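Local structure of beta-1,4-mannanase (Caldicellulosiruptor saccharolyticus, 1PMH) at residues F103-V108 and K142-P147. The protein binds mannohexaose, and probably the beta-1,4-mannan chains it resembles, through a carbohydrate-binding module that probably keeps the mannanase it belongs to close to its substrate. Sequence-based numbering, arbitrary orientation.
Sequences FAYKVV and KAFAIP. Unlike the reference sequence in segment 103-108: Ala104 (reference Pro). With BMA (beta-D-mannopyranose), chain B; BMA (beta-D-mannopyranose), chain C.
Phe144 reaches across the beta-sandwich and sets the CD2-CE2-CZ side of its ring against Val107 and Tyr105. The strand axes approach to 9.3 Å and cross at -49°, with no hydrogen bond between segments, as expected for strands of two facing sheets. With CG anti to its carbonyl carbon (chi1 -61°), Phe144 projects its ring toward residues 103-108. Val107 meets that ring at the edge and in its plane: CG2 lies 3.8 Å from Phe144 CE2, and CB packs against CD2, so the isopropyl group does not cover a ring face. The Tyr105 ring meets the next part of the same border, its CE1 4.0 Å from Phe144 CE2. Here too CE2 sits near the plane of the Tyr105 ring, at its edge, which excludes a face-to-face stack.

The hydroxyl of Tyr105 touches two carbons of segment 142-147, OH being 3.8 Å from Phe144 CZ and 3.7 Å from Lys142 CG. These are van der Waals contacts; the polar need of the hydroxyl is met by a hydrogen bond to Glu119 OE2 on strand 114-122. Lys142 crosses Tyr105 at about a right angle and contributes methylene carbon alone, since a bend at chi2 (-77°) carries its amine off from the tyrosine.

Strand alternation sends Lys106 to the opposite side, where its extended chain carries NZ into the glycan pocket. NZ donates to O2 of one mannose (chain B) at 2.8 Å and to O3 of another (chain C) at 2.9 Å, bonds O4 of the chain C sugar and, weakly, O5 of the chain B sugar, and forms a salt bridge with Glu115. Tyr105 and Val107 therefore pack against the facing sheet through ring-edge and methyl contacts, while Lys106 offers sugar oxygens a charged donor.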
ATOM      1  N   PHE A 103      -3.319  13.331   0.487  1.00 16.39           N
ATOM      2  CA  PHE A 103      -2.072  12.611   0.595  1.00 15.33           C
ATOM      3  C   PHE A 103      -1.649  12.070  -0.756  1.00 14.82           C
ATOM      4  O   PHE A 103      -2.431  11.949  -1.682  1.00 16.04           O
ATOM      5  CB  PHE A 103      -2.121  11.524   1.689  1.00 16.07           C
ATOM      6  CG  PHE A 103      -2.915  10.286   1.360  1.00 16.32           C
ATOM      7  CD1 PHE A 103      -2.314   9.207   0.777  1.00 16.28           C
ATOM      8  CD2 PHE A 103      -4.259  10.183   1.693  1.00 18.10           C
ATOM      9  CE1 PHE A 103      -2.995   8.062   0.474  1.00 16.46           C
ATOM     10  CE2 PHE A 103      -4.950   9.029   1.407  1.00 19.75           C
ATOM     11  CZ  PHE A 103      -4.306   7.981   0.780  1.00 17.96           C
ATOM     12  N   ALA A 104      -0.367  11.749  -0.823  1.00 15.38           N
ATOM     13  CA  ALA A 104       0.248  11.109  -1.975  1.00 15.26           C
ATOM     14  C   ALA A 104       0.680   9.708  -1.584  1.00 14.25           C
ATOM     15  O   ALA A 104       0.945   9.421  -0.416  1.00 14.76           O
ATOM     16  CB  ALA A 104       1.450  11.931  -2.421  1.00 16.00           C
ATOM     17  N   TYR A 105       0.797   8.836  -2.556  1.00 14.63           N
ATOM     18  CA  TYR A 105       1.397   7.542  -2.354  1.00 14.24           C
ATOM     19  C   TYR A 105       2.235   7.171  -3.559  1.00 13.86           C
ATOM     20  O   TYR A 105       2.044   7.655  -4.685  1.00 14.62           O
ATOM     21  CB  TYR A 105       0.390   6.446  -1.983  1.00 13.86           C
ATOM     22  CG  TYR A 105      -0.464   6.051  -3.153  1.00 15.31           C
ATOM     23  CD1 TYR A 105      -0.052   5.060  -4.004  1.00 15.98           C
ATOM     24  CD2 TYR A 105      -1.663   6.675  -3.440  1.00 16.01           C
ATOM     25  CE1 TYR A 105      -0.796   4.703  -5.130  1.00 17.35           C
ATOM     26  CE2 TYR A 105      -2.430   6.332  -4.532  1.00 16.97           C
ATOM     27  CZ  TYR A 105      -1.962   5.384  -5.417  1.00 16.58           C
ATOM     28  OH  TYR A 105      -2.669   5.000  -6.527  1.00 19.21           O
ATOM     29  N   LYS A 106       3.192   6.290  -3.305  1.00 13.95           N
ATOM     30  CA  LYS A 106       4.040   5.692  -4.333  1.00 14.04           C
ATOM     31  C   LYS A 106       4.148   4.200  -4.071  1.00 13.00           C
ATOM     32  O   LYS A 106       4.156   3.773  -2.932  1.00 13.95           O
ATOM     33  CB  LYS A 106       5.428   6.304  -4.370  1.00 14.62           C
ATOM     34  CG  LYS A 106       5.479   7.807  -4.474  1.00 15.76           C
ATOM     35  CD  LYS A 106       6.869   8.343  -4.745  1.00 17.02           C
ATOM     36  CE  LYS A 106       6.877   9.839  -5.058  1.00 18.75           C
ATOM     37  NZ  LYS A 106       8.277  10.291  -5.359  1.00 19.85           N
ATOM     38  N   VAL A 107       4.289   3.455  -5.167  1.00 13.36           N
ATOM     39  CA  VAL A 107       4.551   2.030  -5.129  1.00 13.72           C
ATOM     40  C   VAL A 107       5.901   1.817  -5.809  1.00 13.66           C
ATOM     41  O   VAL A 107       6.088   2.280  -6.948  1.00 14.19           O
ATOM     42  CB  VAL A 107       3.441   1.248  -5.828  1.00 14.58           C
ATOM     43  CG1 VAL A 107       3.755  -0.233  -5.825  1.00 16.82           C
ATOM     44  CG2 VAL A 107       2.099   1.498  -5.153  1.00 16.04           C
ATOM     45  N   VAL A 108       6.808   1.159  -5.105  1.00 13.39           N
ATOM     46  CA  VAL A 108       8.217   1.116  -5.451  1.00 14.11           C
ATOM     47  C   VAL A 108       8.742  -0.300  -5.308  1.00 13.81           C
ATOM     48  O   VAL A 108       8.425  -0.997  -4.349  1.00 14.74           O
ATOM     49  CB  VAL A 108       8.982   2.035  -4.488  1.00 14.36           C
ATOM     50  CG1 VAL A 108      10.469   1.955  -4.589  1.00 18.41           C
ATOM     51  CG2 VAL A 108       8.529   3.480  -4.664  1.00 18.02           C
ATOM     52  N   LYS A 142      -5.613  -0.029  -8.102  1.00 16.71           N
ATOM     53  CA  LYS A 142      -4.776   0.287  -9.267  1.00 17.36           C
ATOM     54  C   LYS A 142      -3.815  -0.853  -9.496  1.00 15.78           C
ATOM     55  O   LYS A 142      -3.512  -1.597  -8.580  1.00 17.34           O
ATOM     56  CB  LYS A 142      -3.905   1.544  -9.041  1.00 22.51           C
ATOM     57  CG  LYS A 142      -4.633   2.827  -8.782  1.00 25.48           C
ATOM     58  CD  LYS A 142      -5.191   3.411 -10.036  1.00 30.60           C
ATOM     59  CE  LYS A 142      -5.664   4.847  -9.858  1.00 35.32           C
ATOM     60  NZ  LYS A 142      -6.737   5.174 -10.857  0.90 36.99           N
ATOM     61  N   ALA A 143      -3.311  -0.894 -10.723  1.00 16.92           N
ATOM     62  CA  ALA A 143      -2.158  -1.696 -11.089  1.00 17.72           C
ATOM     63  C   ALA A 143      -1.164  -0.822 -11.805  1.00 17.27           C
ATOM     64  O   ALA A 143      -1.544  -0.099 -12.705  1.00 20.16           O
ATOM     65  CB  ALA A 143      -2.555  -2.878 -11.959  1.00 20.02           C
ATOM     66  N   PHE A 144       0.099  -0.933 -11.433  1.00 16.05           N
ATOM     67  CA  PHE A 144       1.178  -0.221 -12.085  1.00 16.06           C
ATOM     68  C   PHE A 144       2.096  -1.188 -12.797  1.00 16.87           C
ATOM     69  O   PHE A 144       2.325  -2.291 -12.291  1.00 17.32           O
ATOM     70  CB  PHE A 144       1.980   0.606 -11.083  1.00 16.68           C
ATOM     71  CG  PHE A 144       1.208   1.662 -10.382  1.00 16.21           C
ATOM     72  CD1 PHE A 144       0.466   2.562 -11.083  1.00 19.11           C
ATOM     73  CD2 PHE A 144       1.264   1.809  -9.010  1.00 18.55           C
ATOM     74  CE1 PHE A 144      -0.266   3.529 -10.412  1.00 20.72           C
ATOM     75  CE2 PHE A 144       0.612   2.808  -8.365  1.00 19.94           C
ATOM     76  CZ  PHE A 144      -0.186   3.649  -9.044  1.00 19.51           C
ATOM     77  N   ALA A 145       2.652  -0.760 -13.923  1.00 17.63           N
ATOM     78  CA  ALA A 145       3.537  -1.598 -14.699  1.00 18.15           C
ATOM     79  C   ALA A 145       4.857  -1.857 -13.999  1.00 17.80           C
ATOM     80  O   ALA A 145       5.465  -0.947 -13.415  1.00 18.18           O
ATOM     81  CB  ALA A 145       3.824  -0.978 -16.063  1.00 19.58           C
ATOM     82  N   ILE A 146       5.345  -3.092 -14.124  1.00 17.55           N
ATOM     83  CA  ILE A 146       6.750  -3.404 -13.890  1.00 17.79           C
ATOM     84  C   ILE A 146       7.455  -3.168 -15.238  1.00 18.65           C
ATOM     85  O   ILE A 146       7.127  -3.861 -16.200  1.00 21.31           O
ATOM     86  CB  ILE A 146       6.964  -4.829 -13.384  1.00 18.19           C
ATOM     87  CG1 ILE A 146       6.201  -5.069 -12.077  1.00 17.52           C
ATOM     88  CG2 ILE A 146       8.432  -5.129 -13.219  1.00 18.69           C
ATOM     89  CD1 ILE A 146       6.195  -6.499 -11.606  1.00 20.23           C
ATOM     90  N   PRO A 147       8.411  -2.248 -15.347  1.00 20.70           N
ATOM     91  CA  PRO A 147       9.046  -1.960 -16.639  1.00 22.92           C
ATOM     92  C   PRO A 147       9.868  -3.159 -17.077  1.00 19.81           C
ATOM     93  O   PRO A 147      10.349  -3.945 -16.262  1.00 20.18           O
ATOM     94  CB  PRO A 147       9.860  -0.708 -16.325  1.00 24.49           C
ATOM     95  CG  PRO A 147      10.121  -0.741 -14.874  1.00 24.14           C
ATOM     96  CD  PRO A 147       8.938  -1.408 -14.261  1.00 21.30           C
TER
HETATM   97  C1  BMA B   3      10.173  12.140  -3.093  1.00 18.00           C
HETATM   98  C2  BMA B   3      10.032  10.965  -2.175  1.00 17.64           C
HETATM   99  C3  BMA B   3      11.433  10.431  -1.897  1.00 17.69           C
HETATM  100  C4  BMA B   3      12.160  10.165  -3.226  1.00 18.20           C
HETATM  101  C5  BMA B   3      12.088  11.362  -4.150  1.00 19.83           C
HETATM  102  C6  BMA B   3      12.672  10.999  -5.504  1.00 21.38           C
HETATM  103  O2  BMA B   3       9.255   9.968  -2.801  1.00 17.67           O
HETATM  104  O3  BMA B   3      11.324   9.287  -1.040  1.00 18.88           O
HETATM  105  O4  BMA B   3      13.534  10.036  -2.982  1.00 19.16           O
HETATM  106  O5  BMA B   3      10.758  11.767  -4.334  1.00 18.08           O
HETATM  107  O6  BMA B   3      12.779  12.163  -6.245  1.00 24.96           O
HETATM  108  C1  BMA C   2       7.277  16.179  -4.275  1.00 19.69           C
HETATM  109  C2  BMA C   2       7.514  15.313  -5.490  1.00 18.99           C
HETATM  110  C3  BMA C   2       7.847  13.907  -5.012  1.00 19.54           C
HETATM  111  C4  BMA C   2       8.875  13.938  -3.924  1.00 18.90           C
HETATM  112  C5  BMA C   2       8.513  14.896  -2.781  1.00 18.36           C
HETATM  113  C6  BMA C   2       9.548  15.021  -1.692  1.00 18.86           C
HETATM  114  O2  BMA C   2       8.624  15.818  -6.209  1.00 20.64           O
HETATM  115  O3  BMA C   2       8.187  13.044  -6.092  1.00 20.34           O
HETATM  116  O4  BMA C   2       8.902  12.625  -3.417  1.00 18.53           O
HETATM  117  O5  BMA C   2       8.297  16.189  -3.326  1.00 18.85           O
HETATM  118  O6  BMA C   2      10.807  15.362  -2.228  1.00 20.57           O